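PDB 3QUF: extracellular solute-binding protein, family 1 from Bifidobacterium longum subsp. infantis ATCC 15697, which probably captures an extracellular solute, as family 1 solute-binding proteins do, for uptake into the bacterial cell. Local coordinates for residues S175-G188 against Q252-S264. Numbering follows the deposited sequence. Where two conformers were deposited one is given.
Sequences STAFLEDFNTQIAG and QEFVSGNLGVMRS
Thr176 and Leu259 begin a short parallel pairing, a worked example of two strands whose direct bonds give way to a water-mediated link where they part. Thr176 N donates to Asn258 O (3.2 Å) and Gly260 N to Thr176 O (2.9 Å, 167° at the hydrogen), whereas the bond from Val261 N to Ala177 O is weak. Farther along, the chains diverge, and one water donates to Leu179 O and accepts from Arg263 N.

Among the apolar contacts, Leu259 CD1 lies 3.8 Å from both Thr176 CG2 and Leu179 CG. On the other face, with CG anti to its backbone N (chi1 178°), Phe178 turns its ring edge to the Val261 carbonyl; Val261 O, buried without a polar partner, meets the CA-H of Phe178 and, at 3.3 Å, its CD1.

At the polar end, the Gln185 amide is nearly perpendicular to the guanidinium of Arg263, and a water donates to Gln185 OE1 while accepting from Arg263 NH2. Arg263 NE is hydrogen-bonded to Asn296 OD1.

Strand 176-178 thus flanks strand 259-264 in the mixed sheet, joined to it by a helical beta-alpha-beta type of connection; strand 135-144 is the other neighbour. Val250 of helix 247-255 packs on Leu179 and Leu259, and helix 188-199 starts at Gly188, beside Arg263.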
loop_
_atom_site.group_PDB
_atom_site.type_symbol
_atom_site.label_atom_id
_atom_site.label_comp_id
_atom_site.label_asym_id
_atom_site.label_seq_id
_atom_site.Cartn_x
_atom_site.Cartn_y
_atom_site.Cartn_z
ATOM N N SER A 175 21.923 -21.397 -6.855
ATOM C CA SER A 175 21.024 -20.332 -7.227
ATOM C C SER A 175 20.682 -19.660 -5.922
ATOM O O SER A 175 20.945 -20.210 -4.855
ATOM C CB SER A 175 19.765 -20.911 -7.868
ATOM O OG SER A 175 19.429 -20.220 -9.049
ATOM N N THR A 176 20.103 -18.476 -6.006
ATOM C CA THR A 176 19.722 -17.705 -4.830
ATOM C C THR A 176 18.205 -17.737 -4.753
ATOM O O THR A 176 17.546 -17.402 -5.728
ATOM C CB THR A 176 20.236 -16.276 -4.983
ATOM O OG1 THR A 176 21.675 -16.322 -5.098
ATOM C CG2 THR A 176 19.840 -15.420 -3.817
ATOM N N ALA A 177 17.664 -18.154 -3.602
ATOM C CA ALA A 177 16.223 -18.344 -3.485
ATOM C C ALA A 177 15.486 -17.018 -3.512
ATOM O O ALA A 177 14.488 -16.875 -4.220
ATOM C CB ALA A 177 15.880 -19.124 -2.200
ATOM N N PHE A 178 15.967 -16.058 -2.726
ATOM C CA PHE A 178 15.221 -14.838 -2.462
ATOM C C PHE A 178 16.159 -13.707 -2.069
ATOM O O PHE A 178 17.131 -13.896 -1.313
ATOM C CB PHE A 178 14.221 -15.113 -1.332
ATOM C CG PHE A 178 13.425 -13.915 -0.921
ATOM C CD1 PHE A 178 12.690 -13.206 -1.866
ATOM C CD2 PHE A 178 13.380 -13.496 0.406
ATOM C CE1 PHE A 178 11.937 -12.094 -1.487
ATOM C CE2 PHE A 178 12.634 -12.403 0.793
ATOM C CZ PHE A 178 11.906 -11.693 -0.158
ATOM N N LEU A 179 15.883 -12.533 -2.628
ATOM C CA LEU A 179 16.521 -11.322 -2.206
ATOM C C LEU A 179 15.442 -10.280 -2.044
ATOM O O LEU A 179 14.404 -10.322 -2.740
ATOM C CB LEU A 179 17.522 -10.837 -3.245
ATOM C CG LEU A 179 18.747 -11.663 -3.512
ATOM C CD1 LEU A 179 19.499 -10.956 -4.642
ATOM C CD2 LEU A 179 19.620 -11.812 -2.260
ATOM N N GLU A 180 15.684 -9.335 -1.149
ATOM C CA GLU A 180 14.731 -8.259 -0.926
ATOM C C GLU A 180 15.396 -6.937 -0.604
ATOM O O GLU A 180 16.466 -6.911 -0.031
ATOM C CB GLU A 180 13.812 -8.653 0.193
ATOM C CG GLU A 180 12.589 -7.781 0.329
ATOM C CD GLU A 180 11.505 -8.433 1.199
ATOM O OE1 GLU A 180 11.845 -9.244 2.085
ATOM O OE2 GLU A 180 10.343 -8.113 0.982
ATOM N N ASP A 181 14.768 -5.868 -1.047
ATOM C CA ASP A 181 15.196 -4.511 -0.724
ATOM C C ASP A 181 14.736 -4.181 0.721
ATOM O O ASP A 181 13.568 -4.013 0.938
ATOM C CB ASP A 181 14.571 -3.544 -1.730
ATOM C CG ASP A 181 14.879 -2.084 -1.437
ATOM O OD1 ASP A 181 15.982 -1.775 -0.894
ATOM O OD2 ASP A 181 14.008 -1.238 -1.765
ATOM N N PHE A 182 15.667 -4.194 1.681
ATOM C CA PHE A 182 15.401 -3.801 3.088
ATOM C C PHE A 182 15.744 -2.318 3.414
ATOM O O PHE A 182 15.666 -1.922 4.579
ATOM C CB PHE A 182 16.216 -4.668 4.048
ATOM C CG PHE A 182 16.034 -6.125 3.853
ATOM C CD1 PHE A 182 14.759 -6.659 3.728
ATOM C CD2 PHE A 182 17.116 -6.970 3.833
ATOM C CE1 PHE A 182 14.578 -8.027 3.552
ATOM C CE2 PHE A 182 16.951 -8.341 3.654
ATOM C CZ PHE A 182 15.684 -8.868 3.515
ATOM N N ASN A 183 16.096 -1.519 2.404
ATOM C CA ASN A 183 16.760 -0.212 2.618
ATOM C C ASN A 183 15.846 0.960 2.757
ATOM O O ASN A 183 16.145 1.884 3.502
ATOM C CB ASN A 183 17.673 0.128 1.419
ATOM C CG ASN A 183 18.888 -0.714 1.378
ATOM O OD1 ASN A 183 19.144 -1.496 2.301
ATOM N ND2 ASN A 183 19.669 -0.571 0.313
ATOM N N THR A 184 14.747 0.923 2.003
ATOM C CA THR A 184 13.885 2.070 1.753
ATOM C C THR A 184 12.534 1.985 2.448
ATOM O O THR A 184 11.841 2.986 2.594
ATOM C CB THR A 184 13.559 2.149 0.260
ATOM O OG1 THR A 184 13.187 0.839 -0.202
ATOM C CG2 THR A 184 14.771 2.653 -0.521
ATOM N N GLN A 185 12.149 0.778 2.844
ATOM C CA GLN A 185 10.867 0.576 3.475
ATOM C C GLN A 185 10.867 -0.716 4.263
ATOM O O GLN A 185 11.766 -1.557 4.108
ATOM C CB GLN A 185 9.768 0.547 2.407
ATOM C CG GLN A 185 10.016 -0.515 1.381
ATOM C CD GLN A 185 8.980 -0.554 0.269
ATOM O OE1 GLN A 185 8.034 0.241 0.236
ATOM N NE2 GLN A 185 9.157 -1.490 -0.638
ATOM N N ILE A 186 9.852 -0.871 5.093
ATOM C CA ILE A 186 9.602 -2.137 5.789
ATOM C C ILE A 186 9.537 -3.208 4.690
ATOM O O ILE A 186 8.935 -2.981 3.638
ATOM C CB ILE A 186 8.269 -2.037 6.550
ATOM C CG1 ILE A 186 8.396 -0.917 7.601
ATOM C CG2 ILE A 186 7.879 -3.344 7.201
ATOM C CD1 ILE A 186 9.420 -1.217 8.626
ATOM N N ALA A 187 10.124 -4.379 4.951
ATOM C CA ALA A 187 10.161 -5.454 3.974
ATOM C C ALA A 187 8.764 -5.883 3.566
ATOM O O ALA A 187 7.897 -6.138 4.412
ATOM C CB ALA A 187 10.937 -6.681 4.517
ATOM N N GLY A 188 8.556 -5.990 2.265
ATOM C CA GLY A 188 7.275 -6.463 1.738
ATOM C C GLY A 188 6.947 -7.901 2.159
ATOM O O GLY A 188 5.799 -8.226 2.437
ATOM N N GLN A 252 17.685 -6.841 -11.168
ATOM C CA GLN A 252 18.755 -7.285 -12.053
ATOM C C GLN A 252 19.108 -8.748 -11.822
ATOM O O GLN A 252 19.281 -9.481 -12.776
ATOM C CB GLN A 252 19.965 -6.376 -11.876
ATOM C CG GLN A 252 19.841 -5.102 -12.680
ATOM C CD GLN A 252 20.231 -5.320 -14.159
ATOM O OE1 GLN A 252 20.859 -6.318 -14.503
ATOM N NE2 GLN A 252 19.826 -4.395 -15.026
ATOM N N GLU A 253 19.194 -9.195 -10.567
ATOM C CA GLU A 253 19.442 -10.613 -10.309
ATOM C C GLU A 253 18.322 -11.513 -10.840
ATOM O O GLU A 253 18.573 -12.617 -11.311
ATOM C CB GLU A 253 19.652 -10.880 -8.815
ATOM C CG GLU A 253 20.965 -10.349 -8.265
ATOM C CD GLU A 253 22.143 -10.909 -9.006
ATOM O OE1 GLU A 253 22.351 -12.139 -8.917
ATOM O OE2 GLU A 253 22.830 -10.130 -9.707
ATOM N N PHE A 254 17.075 -11.052 -10.731
ATOM C CA PHE A 254 15.940 -11.830 -11.235
ATOM C C PHE A 254 15.992 -11.986 -12.777
ATOM O O PHE A 254 15.919 -13.097 -13.308
ATOM C CB PHE A 254 14.633 -11.193 -10.769
ATOM C CG PHE A 254 13.433 -12.042 -10.997
ATOM C CD1 PHE A 254 13.142 -13.097 -10.149
ATOM C CD2 PHE A 254 12.604 -11.802 -12.076
ATOM C CE1 PHE A 254 12.032 -13.897 -10.354
ATOM C CE2 PHE A 254 11.499 -12.595 -12.302
ATOM C CZ PHE A 254 11.199 -13.627 -11.438
ATOM N N VAL A 255 16.114 -10.856 -13.460
ATOM C CA VAL A 255 16.191 -10.806 -14.915
ATOM C C VAL A 255 17.399 -11.611 -15.473
ATOM O O VAL A 255 17.320 -12.217 -16.555
ATOM C CB VAL A 255 16.142 -9.310 -15.376
ATOM C CG1 VAL A 255 16.568 -9.160 -16.785
ATOM C CG2 VAL A 255 14.717 -8.778 -15.202
ATOM N N SER A 256 18.479 -11.709 -14.694
ATOM C CA SER A 256 19.651 -12.490 -15.086
ATOM C C SER A 256 19.512 -14.006 -14.894
ATOM O O SER A 256 20.410 -14.762 -15.275
ATOM C CB SER A 256 20.881 -12.009 -14.307
ATOM O OG SER A 256 21.137 -10.650 -14.585
ATOM N N GLY A 257 18.412 -14.456 -14.295
ATOM C CA GLY A 257 18.170 -15.881 -14.124
ATOM C C GLY A 257 18.830 -16.451 -12.901
ATOM O O GLY A 257 18.943 -17.670 -12.769
ATOM N N ASN A 258 19.247 -15.580 -11.978
ATOM C CA ASN A 258 19.992 -16.012 -10.808
ATOM C C ASN A 258 19.152 -16.117 -9.547
ATOM O O ASN A 258 19.657 -16.591 -8.539
ATOM C CB ASN A 258 21.147 -15.048 -10.524
ATOM C CG ASN A 258 22.198 -15.092 -11.573
ATOM O OD1 ASN A 258 22.379 -16.113 -12.235
ATOM N ND2 ASN A 258 22.910 -13.978 -11.742
ATOM N N LEU A 259 17.884 -15.718 -9.627
ATOM C CA LEU A 259 17.050 -15.478 -8.440
ATOM C C LEU A 259 15.688 -16.165 -8.532
ATOM O O LEU A 259 14.919 -15.920 -9.458
ATOM C CB LEU A 259 16.855 -13.970 -8.259
ATOM C CG LEU A 259 16.097 -13.518 -7.006
ATOM C CD1 LEU A 259 16.874 -14.047 -5.751
ATOM C CD2 LEU A 259 15.890 -12.001 -6.951
ATOM N N GLY A 260 15.382 -16.999 -7.540
ATOM C CA GLY A 260 14.106 -17.705 -7.515
ATOM C C GLY A 260 12.893 -16.800 -7.373
ATOM O O GLY A 260 11.879 -16.981 -8.069
ATOM N N VAL A 261 12.981 -15.835 -6.467
ATOM C CA VAL A 261 11.795 -15.075 -6.030
ATOM C C VAL A 261 12.203 -13.673 -5.689
ATOM O O VAL A 261 13.274 -13.460 -5.062
ATOM C CB VAL A 261 11.225 -15.678 -4.744
ATOM C CG1 VAL A 261 9.955 -14.874 -4.294
ATOM C CG2 VAL A 261 10.946 -17.165 -4.907
HETATM N N MSE A 262 11.371 -12.710 -6.079
HETATM C CA MSE A 262 11.507 -11.317 -5.638
HETATM C C MSE A 262 10.137 -10.752 -5.315
HETATM O O MSE A 262 9.144 -11.228 -5.866
HETATM C CB MSE A 262 12.147 -10.494 -6.770
HETATM C CG MSE A 262 11.208 -10.173 -7.912
HETATM SE SE MSE A 262 12.029 -8.955 -9.239
HETATM C CE MSE A 262 12.110 -7.376 -8.277
ATOM N N ARG A 263 10.100 -9.743 -4.446
ATOM C CA ARG A 263 8.903 -8.976 -4.221
ATOM C C ARG A 263 8.871 -7.868 -5.261
ATOM O O ARG A 263 9.820 -7.102 -5.404
ATOM C CB ARG A 263 8.914 -8.422 -2.801
ATOM C CG ARG A 263 7.701 -7.650 -2.419
ATOM C CD ARG A 263 7.765 -6.186 -2.783
ATOM N NE ARG A 263 6.689 -5.398 -2.155
ATOM C CZ ARG A 263 6.556 -4.094 -2.280
ATOM N NH1 ARG A 263 7.437 -3.384 -2.985
ATOM N NH2 ARG A 263 5.553 -3.484 -1.671
ATOM N N SER A 264 7.766 -7.757 -5.979
ATOM C CA SER A 264 7.601 -6.642 -6.896
ATOM C C SER A 264 6.127 -6.322 -7.091
ATOM O O SER A 264 5.293 -6.636 -6.245
ATOM C CB SER A 264 8.294 -6.932 -8.223
ATOM O OG SER A 264 8.365 -5.733 -9.016
HETATM O O HOH W 1 22.567 -16.381 -7.505
HETATM O O HOH W 2 12.366 -8.775 -3.213
HETATM O O HOH W 3 5.999 -0.730 -2.006
#